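Local coordinates for protein Lem22 (Legionella pneumophila subsp. pneumophila ATCC 43290, PDB 5WD9) that is a small all-helical effector of Legionella pneumophila, of no established biochemical activity and probably acting by binding other proteins, at residues 68-71 / 72-75; 34-37 / 38-41. One frame throughout, in Å; residues are numbered along the deposited sequence.

Interaction 1 (68-71 / 72-75)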
loop_
_atom_site.group_PDB
_atom_site.type_symbol
_atom_site.label_atom_id
_atom_site.label_comp_id
_atom_site.label_asym_id
_atom_site.label_seq_id
_atom_site.Cartn_x
_atom_site.Cartn_y
_atom_site.Cartn_z
ATOM N N ARG A 68 1.203 1.987 7.544
ATOM C CA ARG A 68 1.646 3.343 7.262
ATOM C C ARG A 68 3.056 3.340 6.687
ATOM O O ARG A 68 3.361 4.102 5.763
ATOM C CB ARG A 68 1.565 4.170 8.542
ATOM C CG ARG A 68 2.177 5.541 8.404
ATOM C CD ARG A 68 1.338 6.478 7.588
ATOM N NE ARG A 68 2.020 7.765 7.448
ATOM C CZ ARG A 68 1.507 8.825 6.838
ATOM N NH1 ARG A 68 0.306 8.755 6.292
ATOM N NH2 ARG A 68 2.205 9.953 6.767
ATOM N N SER A 69 3.931 2.495 7.224
ATOM C CA SER A 69 5.283 2.418 6.690
ATOM C C SER A 69 5.265 1.979 5.233
ATOM O O SER A 69 6.001 2.527 4.400
ATOM C CB SER A 69 6.095 1.434 7.524
ATOM O OG SER A 69 7.402 1.281 6.993
ATOM N N LEU A 70 4.442 0.981 4.908
ATOM C CA LEU A 70 4.334 0.533 3.524
ATOM C C LEU A 70 3.741 1.621 2.641
ATOM O O LEU A 70 4.147 1.781 1.485
ATOM C CB LEU A 70 3.482 -0.725 3.464
ATOM C CG LEU A 70 4.126 -1.927 4.143
ATOM C CD1 LEU A 70 3.083 -3.005 4.378
ATOM C CD2 LEU A 70 5.281 -2.459 3.301
ATOM N N TYR A 71 2.759 2.362 3.157
ATOM C CA TYR A 71 2.169 3.455 2.395
ATOM C C TYR A 71 3.214 4.503 2.049
ATOM O O TYR A 71 3.287 4.973 0.907
ATOM C CB TYR A 71 1.016 4.054 3.198
ATOM C CG TYR A 71 0.425 5.310 2.626
ATOM C CD1 TYR A 71 -0.291 5.297 1.433
ATOM C CD2 TYR A 71 0.581 6.520 3.274
ATOM C CE1 TYR A 71 -0.828 6.457 0.912
ATOM C CE2 TYR A 71 0.043 7.679 2.767
ATOM C CZ TYR A 71 -0.655 7.637 1.586
ATOM O OH TYR A 71 -1.168 8.820 1.097
ATOM N N GLU A 72 4.033 4.897 3.032
ATOM C CA GLU A 72 5.055 5.905 2.779
ATOM C C GLU A 72 6.075 5.410 1.767
ATOM O O GLU A 72 6.483 6.152 0.872
ATOM C CB GLU A 72 5.745 6.286 4.091
ATOM C CG GLU A 72 4.858 7.082 5.022
ATOM C CD GLU A 72 4.665 8.503 4.544
ATOM O OE1 GLU A 72 5.557 9.021 3.837
ATOM O OE2 GLU A 72 3.622 9.103 4.872
ATOM N N GLU A 73 6.485 4.144 1.878
ATOM C CA GLU A 73 7.412 3.598 0.895
ATOM C C GLU A 73 6.776 3.594 -0.493
ATOM O O GLU A 73 7.424 3.939 -1.494
ATOM C CB GLU A 73 7.801 2.178 1.303
ATOM C CG GLU A 73 8.801 1.551 0.333
ATOM C CD GLU A 73 9.135 0.112 0.660
ATOM O OE1 GLU A 73 8.412 -0.521 1.451
ATOM O OE2 GLU A 73 10.134 -0.384 0.095
ATOM N N MET A 74 5.507 3.195 -0.567
ATOM C CA MET A 74 4.800 3.171 -1.843
ATOM C C MET A 74 4.756 4.551 -2.478
ATOM O O MET A 74 4.948 4.690 -3.691
ATOM C CB MET A 74 3.383 2.640 -1.630
ATOM C CG MET A 74 2.529 2.594 -2.892
ATOM S SD MET A 74 1.631 4.120 -3.240
ATOM C CE MET A 74 0.554 4.203 -1.804
ATOM N N LEU A 75 4.496 5.589 -1.674
ATOM C CA LEU A 75 4.416 6.939 -2.224
ATOM C C LEU A 75 5.721 7.325 -2.900
ATOM O O LEU A 75 5.716 7.874 -4.006
ATOM C CB LEU A 75 4.080 7.938 -1.121
ATOM C CG LEU A 75 2.668 7.965 -0.556
ATOM C CD1 LEU A 75 2.609 9.072 0.482
ATOM C CD2 LEU A 75 1.641 8.146 -1.655
HETATM O O HOH W 1 8.103 0.096 4.148
#

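Interaction 2 (34-37 / 38-41)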
loop_
_atom_site.group_PDB
_atom_site.type_symbol
_atom_site.label_atom_id
_atom_site.label_comp_id
_atom_site.label_asym_id
_atom_site.label_seq_id
_atom_site.Cartn_x
_atom_site.Cartn_y
_atom_site.Cartn_z
ATOM N N PHE A 34 2.010 -2.586 -10.271
ATOM C CA PHE A 34 2.048 -3.139 -8.917
ATOM C C PHE A 34 1.916 -2.039 -7.870
ATOM O O PHE A 34 1.197 -2.200 -6.872
ATOM C CB PHE A 34 3.348 -3.916 -8.701
ATOM C CG PHE A 34 3.411 -5.213 -9.447
ATOM C CD1 PHE A 34 2.462 -6.205 -9.223
ATOM C CD2 PHE A 34 4.417 -5.449 -10.374
ATOM C CE1 PHE A 34 2.512 -7.403 -9.905
ATOM C CE2 PHE A 34 4.472 -6.649 -11.056
ATOM C CZ PHE A 34 3.521 -7.625 -10.815
ATOM N N LEU A 35 2.613 -0.919 -8.073
ATOM C CA LEU A 35 2.535 0.178 -7.116
ATOM C C LEU A 35 1.141 0.782 -7.082
ATOM O O LEU A 35 0.630 1.119 -6.006
ATOM C CB LEU A 35 3.593 1.231 -7.452
ATOM C CG LEU A 35 5.030 0.730 -7.264
ATOM C CD1 LEU A 35 6.002 1.753 -7.833
ATOM C CD2 LEU A 35 5.329 0.470 -5.800
ATOM N N GLU A 36 0.503 0.918 -8.247
ATOM C CA GLU A 36 -0.853 1.446 -8.268
ATOM C C GLU A 36 -1.824 0.481 -7.619
ATOM O O GLU A 36 -2.793 0.921 -6.997
ATOM C CB GLU A 36 -1.273 1.805 -9.694
ATOM C CG GLU A 36 -0.655 3.120 -10.199
ATOM C CD GLU A 36 -1.048 4.376 -9.398
ATOM O OE1 GLU A 36 -1.895 4.309 -8.475
ATOM O OE2 GLU A 36 -0.489 5.455 -9.694
ATOM N N ASN A 37 -1.594 -0.827 -7.743
ATOM C CA ASN A 37 -2.432 -1.788 -7.028
ATOM C C ASN A 37 -2.327 -1.576 -5.528
ATOM O O ASN A 37 -3.342 -1.553 -4.827
ATOM C CB ASN A 37 -2.013 -3.216 -7.356
ATOM C CG ASN A 37 -2.444 -3.663 -8.717
ATOM O OD1 ASN A 37 -3.308 -3.064 -9.365
ATOM N ND2 ASN A 37 -1.828 -4.735 -9.171
ATOM N N ALA A 38 -1.101 -1.429 -5.017
ATOM C CA ALA A 38 -0.927 -1.133 -3.596
ATOM C C ALA A 38 -1.652 0.149 -3.227
ATOM O O ALA A 38 -2.306 0.229 -2.181
ATOM C CB ALA A 38 0.557 -1.003 -3.256
ATOM N N HIS A 39 -1.569 1.158 -4.084
ATOM C CA HIS A 39 -2.217 2.431 -3.818
ATOM C C HIS A 39 -3.730 2.277 -3.758
ATOM O O HIS A 39 -4.386 2.785 -2.834
ATOM C CB HIS A 39 -1.827 3.422 -4.916
ATOM C CG HIS A 39 -2.296 4.814 -4.658
ATOM N ND1 HIS A 39 -3.601 5.210 -4.843
ATOM C CD2 HIS A 39 -1.636 5.898 -4.183
ATOM C CE1 HIS A 39 -3.720 6.488 -4.515
ATOM N NE2 HIS A 39 -2.542 6.925 -4.110
ATOM N N THR A 40 -4.304 1.618 -4.770
ATOM C CA THR A 40 -5.745 1.437 -4.832
ATOM C C THR A 40 -6.241 0.708 -3.600
ATOM O O THR A 40 -7.233 1.107 -2.978
ATOM C CB THR A 40 -6.104 0.637 -6.079
ATOM O OG1 THR A 40 -5.663 1.368 -7.233
ATOM C CG2 THR A 40 -7.616 0.409 -6.156
ATOM N N GLU A 41 -5.586 -0.394 -3.245
ATOM C CA GLU A 41 -6.076 -1.196 -2.144
ATOM C C GLU A 41 -5.997 -0.421 -0.844
ATOM O O GLU A 41 -6.923 -0.460 -0.034
ATOM C CB GLU A 41 -5.274 -2.486 -2.057
ATOM C CG GLU A 41 -6.009 -3.607 -1.349
ATOM C CD GLU A 41 -7.261 -4.094 -2.059
ATOM O OE1 GLU A 41 -7.482 -3.723 -3.232
ATOM O OE2 GLU A 41 -8.035 -4.829 -1.440
HETATM O O HOH W 2 -4.448 3.646 -7.852
HETATM O O HOH W 3 -6.111 -3.287 -5.552
HETATM O O HOH W 4 -5.109 -0.689 -9.157
#

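Interaction 1 (68-71 / 72-75)
Leu75 lies over one face of the Tyr71 ring, its CG 4.0 Å above the ring plane and displaced toward the rim. The methyl CD1 of Leu75 makes an off-centre CH-pi contact, 4.1 Å from the ring centroid and 30° from its normal. Met74, in the conformer given here, meets the same ring obliquely, its methyl CE 3.5 Å from CD1 of Tyr71; two successive bends in the methionine chain bring that methyl round to the tyrosine. His42 of helix 28-52 also stacks with the Tyr71 ring. The other flat pair is charged. OE2 of Glu72 sits over a face of the Arg68 guanidinium, with the two planes 51° apart, in a salt bridge to NH2 of Arg68 whose unusually short distance makes its detail doubtful. Both chains bend at chi2 to meet. On a further side of the helix, one water joins OG of Ser69 to OE1 of Glu73, donating to the carboxylate at 2.8 Å, while OE2 of Glu73 pairs with Lys23. Beneath all this run four successive backbone bonds, from Glu72 N to Arg68 O through Leu75 N to Tyr71 O, the i to i+4 ladder of an alpha-helix, here within a three-helix bundle.

Interaction 2 (34-37 / 38-41)
The backbone carbonyl of Glu36 takes two bonds from Thr40, on the outer side of the helix. Thr40 N donates to Glu36 O at 2.8 Å, and Thr40 OG1 donates to the same oxygen at 2.9 Å from the opposite face of the carbonyl plane, 37° out of it. The hydroxyl gets there because OG1 lies beside the backbone N, anti to the carbonyl carbon (chi1 -60°), which turns it back along the helix. The tightly packed part lies at Ala38 and Leu35, both buried: the Leu35 side chain packs against Ala22 and Leu77, and Ala38 meets Met74. These two residues face the interior of a three-helix bundle, in which helix 28-52 contributes a continuous alpha-helical run of i to i+4 bonds. Toward solvent the links become looser and pass through water. One water donates to both OE1 of Glu36 and OG1 of Thr40, at 2.7 Å to the latter; another spans OD1 of Asn37 and the same hydroxyl. The Glu36 and His39 side chains run side by side, but OE1 of Glu36 comes no nearer to the ring than 3.9 Å, at CG of His39, and the carboxylate and ring planes are 60° apart. The carboxylate's stronger tie is the salt bridge from OE2 to Arg82, while the Asn37 amide bonds to Lys33 through OD1 and to Gln18 through ND2.

How the interactions relate
Interaction 2 comes first along the chain, on helix 28-52, and interaction 1 follows on helix 58-87, the next helix. Their centres are about 11 Å apart, and each lies about 6 Å from the centre of the chain, so both sit near the middle of the bundle's length, interaction 1 largely at its surface. Met74 joins them: in the conformer given, its CE packs 3.7 Å from CD2 of His39, and its CG lies 4.1 Å from CB of Ala38. Helix 4-24 completes the bundle, with Ile19 against Met74 and Tyr14 against Asn37. Each segment pair thus turns some side chains, including Met74, Leu35 and Ala38, toward the other helices, while charged and hydrated groups occupy other sides.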